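Local coordinates for protein putative transcriptional regulator, IclR family (Arthrobacter aurescens, PDB 3OBF) that probably regulates transcription as a DNA-binding factor, this chain being its C-terminal IclR-type domain, of the GAF clan, without the DNA-binding part, at residues Y56-L68 with N113-P127. Residues are numbered along the deposited sequence; the frame is centred on the assembly and turned at random. Where two conformers were deposited one is given.
Sequences YNEALSSSVQVFL and NFGETSIEEVGVASP
S62 and V66 set the first turns of helix 62-69 against A125 and P127 of strand 121-129, a buried helix-on-sheet contact in the GAF-like domain of an IclR-family regulator; the axes of 62-68 and 121-127 run 27° apart. V66 spreads its two methyls along the strand: CG2 lies 3.8 Å from A125 CB, while CG1 reaches P127 CB. The polar link comes at the helix start. In the conformer given, S62 OG, placed anti to its own carbonyl carbon (chi1 -75°), donates to G123 O at 2.6 Å, arriving from above the carbonyl plane, and that oxygen also accepts from N113 N of the edge strand. Beyond it, the loop after N113 packs against E58, L60 and S61: T117 CG2 lies 3.8 Å from L60 CB. N113 organises this loop as an Asx motif, its OD1 receiving E116 N at 2.9 Å and its ND2 reaching T117 OG1, while a water joins ND2 to S62 N. With an alanine here, E116 N is likely to lose its acceptor and T117 OG1 its donor, leaving the threonine less firmly held beside L60. Q65 NE2 donates to L60 O, and R101 pairs with E116. Aliphatic carbons thus carry the helix-strand packing, while polar groups join helix start to strand and order the 113-117 loop.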
loop_
_atom_site.group_PDB
_atom_site.type_symbol
_atom_site.label_atom_id
_atom_site.label_comp_id
_atom_site.label_asym_id
_atom_site.label_seq_id
_atom_site.Cartn_x
_atom_site.Cartn_y
_atom_site.Cartn_z
ATOM N N TYR A 56 0.197 3.142 9.845
ATOM C CA TYR A 56 1.563 2.797 9.435
ATOM C C TYR A 56 2.339 4.074 9.108
ATOM O O TYR A 56 1.862 4.897 8.328
ATOM C CB TYR A 56 1.531 1.832 8.226
ATOM C CG TYR A 56 0.830 0.529 8.549
ATOM C CD1 TYR A 56 1.538 -0.565 9.076
ATOM C CD2 TYR A 56 -0.557 0.416 8.375
ATOM C CE1 TYR A 56 0.880 -1.753 9.414
ATOM C CE2 TYR A 56 -1.234 -0.750 8.711
ATOM C CZ TYR A 56 -0.514 -1.828 9.230
ATOM O OH TYR A 56 -1.202 -2.961 9.540
ATOM N N ASN A 57 3.521 4.251 9.708
ATOM C CA ASN A 57 4.361 5.415 9.340
ATOM C C ASN A 57 5.834 5.076 9.029
ATOM O O ASN A 57 6.704 5.959 9.067
ATOM C CB ASN A 57 4.259 6.542 10.371
ATOM C CG ASN A 57 5.063 6.255 11.610
ATOM O OD1 ASN A 57 5.166 5.127 12.026
ATOM N ND2 ASN A 57 5.658 7.280 12.189
ATOM N N GLU A 58 6.101 3.811 8.703
ATOM C CA GLU A 58 7.434 3.386 8.259
ATOM C C GLU A 58 7.488 3.554 6.757
ATOM O O GLU A 58 6.590 3.127 6.013
ATOM C CB GLU A 58 7.694 1.924 8.636
ATOM C CG GLU A 58 7.713 1.741 10.187
ATOM C CD GLU A 58 7.722 0.292 10.641
ATOM O OE1 GLU A 58 8.819 -0.282 10.769
ATOM O OE2 GLU A 58 6.628 -0.274 10.910
ATOM N N ALA A 59 8.551 4.203 6.326
ATOM C CA ALA A 59 8.792 4.492 4.924
ATOM C C ALA A 59 8.667 3.243 4.055
ATOM O O ALA A 59 8.105 3.288 2.958
ATOM C CB ALA A 59 10.156 5.172 4.752
ATOM N N LEU A 60 9.157 2.122 4.566
ATOM C CA LEU A 60 9.260 0.922 3.737
ATOM C C LEU A 60 7.966 0.119 3.662
ATOM O O LEU A 60 7.851 -0.812 2.866
ATOM C CB LEU A 60 10.482 0.092 4.118
ATOM C CG LEU A 60 11.822 0.742 3.719
ATOM C CD1 LEU A 60 13.014 -0.151 4.061
ATOM C CD2 LEU A 60 11.871 1.082 2.207
ATOM N N SER A 61 6.997 0.521 4.481
ATOM C CA SER A 61 5.629 -0.002 4.428
ATOM C C SER A 61 5.044 0.256 3.030
ATOM O O SER A 61 5.064 1.385 2.528
ATOM C CB SER A 61 4.793 0.661 5.529
ATOM O OG SER A 61 3.488 0.127 5.618
ATOM N N SER A 62 4.574 -0.807 2.389
ATOM C CA SER A 62 4.091 -0.726 1.008
ATOM C C SER A 62 3.086 0.389 0.811
ATOM O O SER A 62 3.186 1.192 -0.116
ATOM C CB SER A 62 3.440 -2.046 0.608
ATOM O OG SER A 62 4.436 -3.009 0.366
ATOM N N SER A 63 2.098 0.383 1.693
ATOM C CA SER A 63 1.038 1.365 1.749
ATOM C C SER A 63 1.583 2.802 1.808
ATOM O O SER A 63 1.075 3.725 1.147
ATOM C CB SER A 63 0.242 1.056 3.016
ATOM O OG SER A 63 -0.898 1.844 3.130
ATOM N N VAL A 64 2.624 2.973 2.610
ATOM C CA VAL A 64 3.225 4.269 2.863
ATOM C C VAL A 64 3.979 4.702 1.593
ATOM O O VAL A 64 3.876 5.867 1.186
ATOM C CB VAL A 64 4.137 4.228 4.105
ATOM C CG1 VAL A 64 4.963 5.533 4.240
ATOM C CG2 VAL A 64 3.278 4.025 5.353
ATOM N N GLN A 65 4.678 3.753 0.948
ATOM C CA GLN A 65 5.398 4.041 -0.305
ATOM C C GLN A 65 4.444 4.585 -1.361
ATOM O O GLN A 65 4.743 5.607 -2.017
ATOM C CB GLN A 65 6.084 2.795 -0.865
ATOM C CG GLN A 65 7.338 2.329 -0.090
ATOM C CD GLN A 65 7.911 1.023 -0.649
ATOM O OE1 GLN A 65 8.353 0.966 -1.814
ATOM N NE2 GLN A 65 7.900 -0.033 0.168
ATOM N N VAL A 66 3.306 3.902 -1.525
ATOM C CA VAL A 66 2.289 4.285 -2.526
ATOM C C VAL A 66 1.831 5.741 -2.307
ATOM O O VAL A 66 1.841 6.558 -3.243
ATOM C CB VAL A 66 1.105 3.318 -2.446
ATOM C CG1 VAL A 66 -0.092 3.825 -3.208
ATOM C CG2 VAL A 66 1.530 1.983 -2.953
ATOM N N PHE A 67 1.447 6.071 -1.075
ATOM C CA PHE A 67 1.035 7.436 -0.805
ATOM C C PHE A 67 2.146 8.481 -0.960
ATOM O O PHE A 67 1.909 9.576 -1.453
ATOM C CB PHE A 67 0.378 7.557 0.578
ATOM C CG PHE A 67 -0.921 6.851 0.672
ATOM C CD1 PHE A 67 -1.973 7.183 -0.187
ATOM C CD2 PHE A 67 -1.105 5.840 1.606
ATOM C CE1 PHE A 67 -3.201 6.519 -0.122
ATOM C CE2 PHE A 67 -2.351 5.169 1.685
ATOM C CZ PHE A 67 -3.400 5.525 0.824
ATOM N N LEU A 68 3.354 8.170 -0.534
ATOM C CA LEU A 68 4.433 9.136 -0.691
ATOM C C LEU A 68 4.781 9.396 -2.177
ATOM O O LEU A 68 5.279 10.470 -2.523
ATOM C CB LEU A 68 5.643 8.704 0.130
ATOM C CG LEU A 68 5.489 8.788 1.660
ATOM C CD1 LEU A 68 6.768 8.326 2.342
ATOM C CD2 LEU A 68 5.189 10.188 2.105
ATOM N N ASN A 113 7.110 -4.400 0.112
ATOM C CA ASN A 113 7.815 -4.463 1.385
ATOM C C ASN A 113 8.123 -5.930 1.642
ATOM O O ASN A 113 7.241 -6.711 1.945
ATOM C CB ASN A 113 6.937 -3.866 2.496
ATOM C CG ASN A 113 7.499 -4.097 3.900
ATOM O OD1 ASN A 113 8.698 -4.363 4.106
ATOM N ND2 ASN A 113 6.628 -3.983 4.878
ATOM N N PHE A 114 9.369 -6.326 1.476
ATOM C CA PHE A 114 9.703 -7.747 1.546
ATOM C C PHE A 114 10.429 -8.025 2.862
ATOM O O PHE A 114 11.618 -8.120 2.853
ATOM C CB PHE A 114 10.586 -8.148 0.342
ATOM C CG PHE A 114 10.771 -9.657 0.169
ATOM C CD1 PHE A 114 9.669 -10.495 -0.027
ATOM C CD2 PHE A 114 12.035 -10.221 0.186
ATOM C CE1 PHE A 114 9.823 -11.874 -0.194
ATOM C CE2 PHE A 114 12.210 -11.598 0.022
ATOM C CZ PHE A 114 11.104 -12.436 -0.167
ATOM N N GLY A 115 9.713 -8.102 3.981
ATOM C CA GLY A 115 10.335 -8.245 5.315
ATOM C C GLY A 115 11.203 -7.069 5.731
ATOM O O GLY A 115 12.142 -7.220 6.538
ATOM N N GLU A 116 10.889 -5.893 5.189
ATOM C CA GLU A 116 11.739 -4.727 5.344
ATOM C C GLU A 116 11.347 -3.753 6.481
ATOM O O GLU A 116 12.122 -2.860 6.814
ATOM C CB GLU A 116 11.853 -3.981 4.012
ATOM C CG GLU A 116 12.543 -4.770 2.903
ATOM C CD GLU A 116 12.460 -4.044 1.572
ATOM O OE1 GLU A 116 13.302 -3.148 1.333
ATOM O OE2 GLU A 116 11.542 -4.360 0.767
ATOM N N THR A 117 10.153 -3.916 7.054
ATOM C CA THR A 117 9.784 -3.187 8.272
ATOM C C THR A 117 9.726 -4.145 9.460
ATOM O O THR A 117 9.860 -3.746 10.613
ATOM C CB THR A 117 8.431 -2.472 8.127
ATOM O OG1 THR A 117 7.401 -3.440 7.907
ATOM C CG2 THR A 117 8.465 -1.521 6.962
ATOM N N SER A 118 9.510 -5.413 9.143
ATOM C CA SER A 118 9.396 -6.490 10.112
ATOM C C SER A 118 9.807 -7.780 9.379
ATOM O O SER A 118 9.249 -8.091 8.310
ATOM C CB SER A 118 7.948 -6.562 10.634
ATOM O OG SER A 118 7.740 -7.749 11.384
ATOM N N ILE A 119 10.791 -8.509 9.927
ATOM C CA ILE A 119 11.353 -9.717 9.268
ATOM C C ILE A 119 10.327 -10.829 8.962
ATOM O O ILE A 119 10.587 -11.711 8.135
ATOM C CB ILE A 119 12.553 -10.337 10.057
ATOM C CG1 ILE A 119 12.237 -10.392 11.561
ATOM C CG2 ILE A 119 13.867 -9.579 9.748
ATOM C CD1 ILE A 119 13.255 -11.182 12.402
ATOM N N GLU A 120 9.176 -10.790 9.636
ATOM C CA GLU A 120 8.142 -11.824 9.483
ATOM C C GLU A 120 6.877 -11.326 8.735
ATOM O O GLU A 120 5.832 -11.989 8.742
ATOM C CB GLU A 120 7.784 -12.434 10.859
ATOM C CG GLU A 120 6.818 -11.570 11.713
ATOM C CD GLU A 120 6.541 -12.140 13.112
ATOM O OE1 GLU A 120 7.515 -12.416 13.870
ATOM O OE2 GLU A 120 5.341 -12.292 13.451
ATOM N N GLU A 121 6.960 -10.155 8.105
ATOM C CA GLU A 121 5.820 -9.670 7.323
ATOM C C GLU A 121 6.246 -9.149 5.969
ATOM O O GLU A 121 7.303 -8.553 5.812
ATOM C CB GLU A 121 5.045 -8.560 8.042
ATOM C CG GLU A 121 4.810 -8.714 9.542
ATOM C CD GLU A 121 4.229 -7.426 10.151
ATOM O OE1 GLU A 121 4.443 -6.314 9.588
ATOM O OE2 GLU A 121 3.545 -7.525 11.191
ATOM N N VAL A 122 5.369 -9.339 5.005
ATOM C CA VAL A 122 5.575 -8.909 3.639
ATOM C C VAL A 122 4.366 -8.030 3.264
ATOM O O VAL A 122 3.338 -8.098 3.930
ATOM C CB VAL A 122 5.672 -10.167 2.787
ATOM C CG1 VAL A 122 4.970 -10.052 1.464
ATOM C CG2 VAL A 122 7.105 -10.617 2.660
ATOM N N GLY A 123 4.486 -7.208 2.220
ATOM C CA GLY A 123 3.365 -6.436 1.722
ATOM C C GLY A 123 3.526 -5.924 0.309
ATOM O O GLY A 123 4.638 -5.591 -0.136
ATOM N N VAL A 124 2.418 -5.870 -0.414
ATOM C CA VAL A 124 2.370 -5.115 -1.645
ATOM C C VAL A 124 1.174 -4.172 -1.581
ATOM O O VAL A 124 0.171 -4.504 -0.987
ATOM C CB VAL A 124 2.234 -6.029 -2.902
ATOM C CG1 VAL A 124 3.514 -6.894 -3.128
ATOM C CG2 VAL A 124 0.958 -6.900 -2.811
ATOM N N ALA A 125 1.275 -3.009 -2.211
ATOM C CA ALA A 125 0.182 -2.044 -2.230
ATOM C C ALA A 125 0.140 -1.301 -3.580
ATOM O O ALA A 125 1.192 -1.075 -4.199
ATOM C CB ALA A 125 0.333 -1.062 -1.080
ATOM N N SER A 126 -1.046 -0.872 -3.964
ATOM C CA SER A 126 -1.286 -0.184 -5.243
ATOM C C SER A 126 -2.222 1.018 -5.070
ATOM O O SER A 126 -3.074 0.995 -4.196
ATOM C CB SER A 126 -1.908 -1.148 -6.259
ATOM O OG SER A 126 -1.002 -2.218 -6.510
ATOM N N PRO A 127 -2.061 2.070 -5.902
ATOM C CA PRO A 127 -2.840 3.298 -5.699
ATOM C C PRO A 127 -4.228 3.214 -6.348
ATOM O O PRO A 127 -4.410 2.490 -7.313
ATOM C CB PRO A 127 -1.968 4.391 -6.349
ATOM C CG PRO A 127 -1.174 3.612 -7.450
ATOM C CD PRO A 127 -0.976 2.230 -6.902
HETATM O O HOH W 1 3.547 -3.416 3.844
#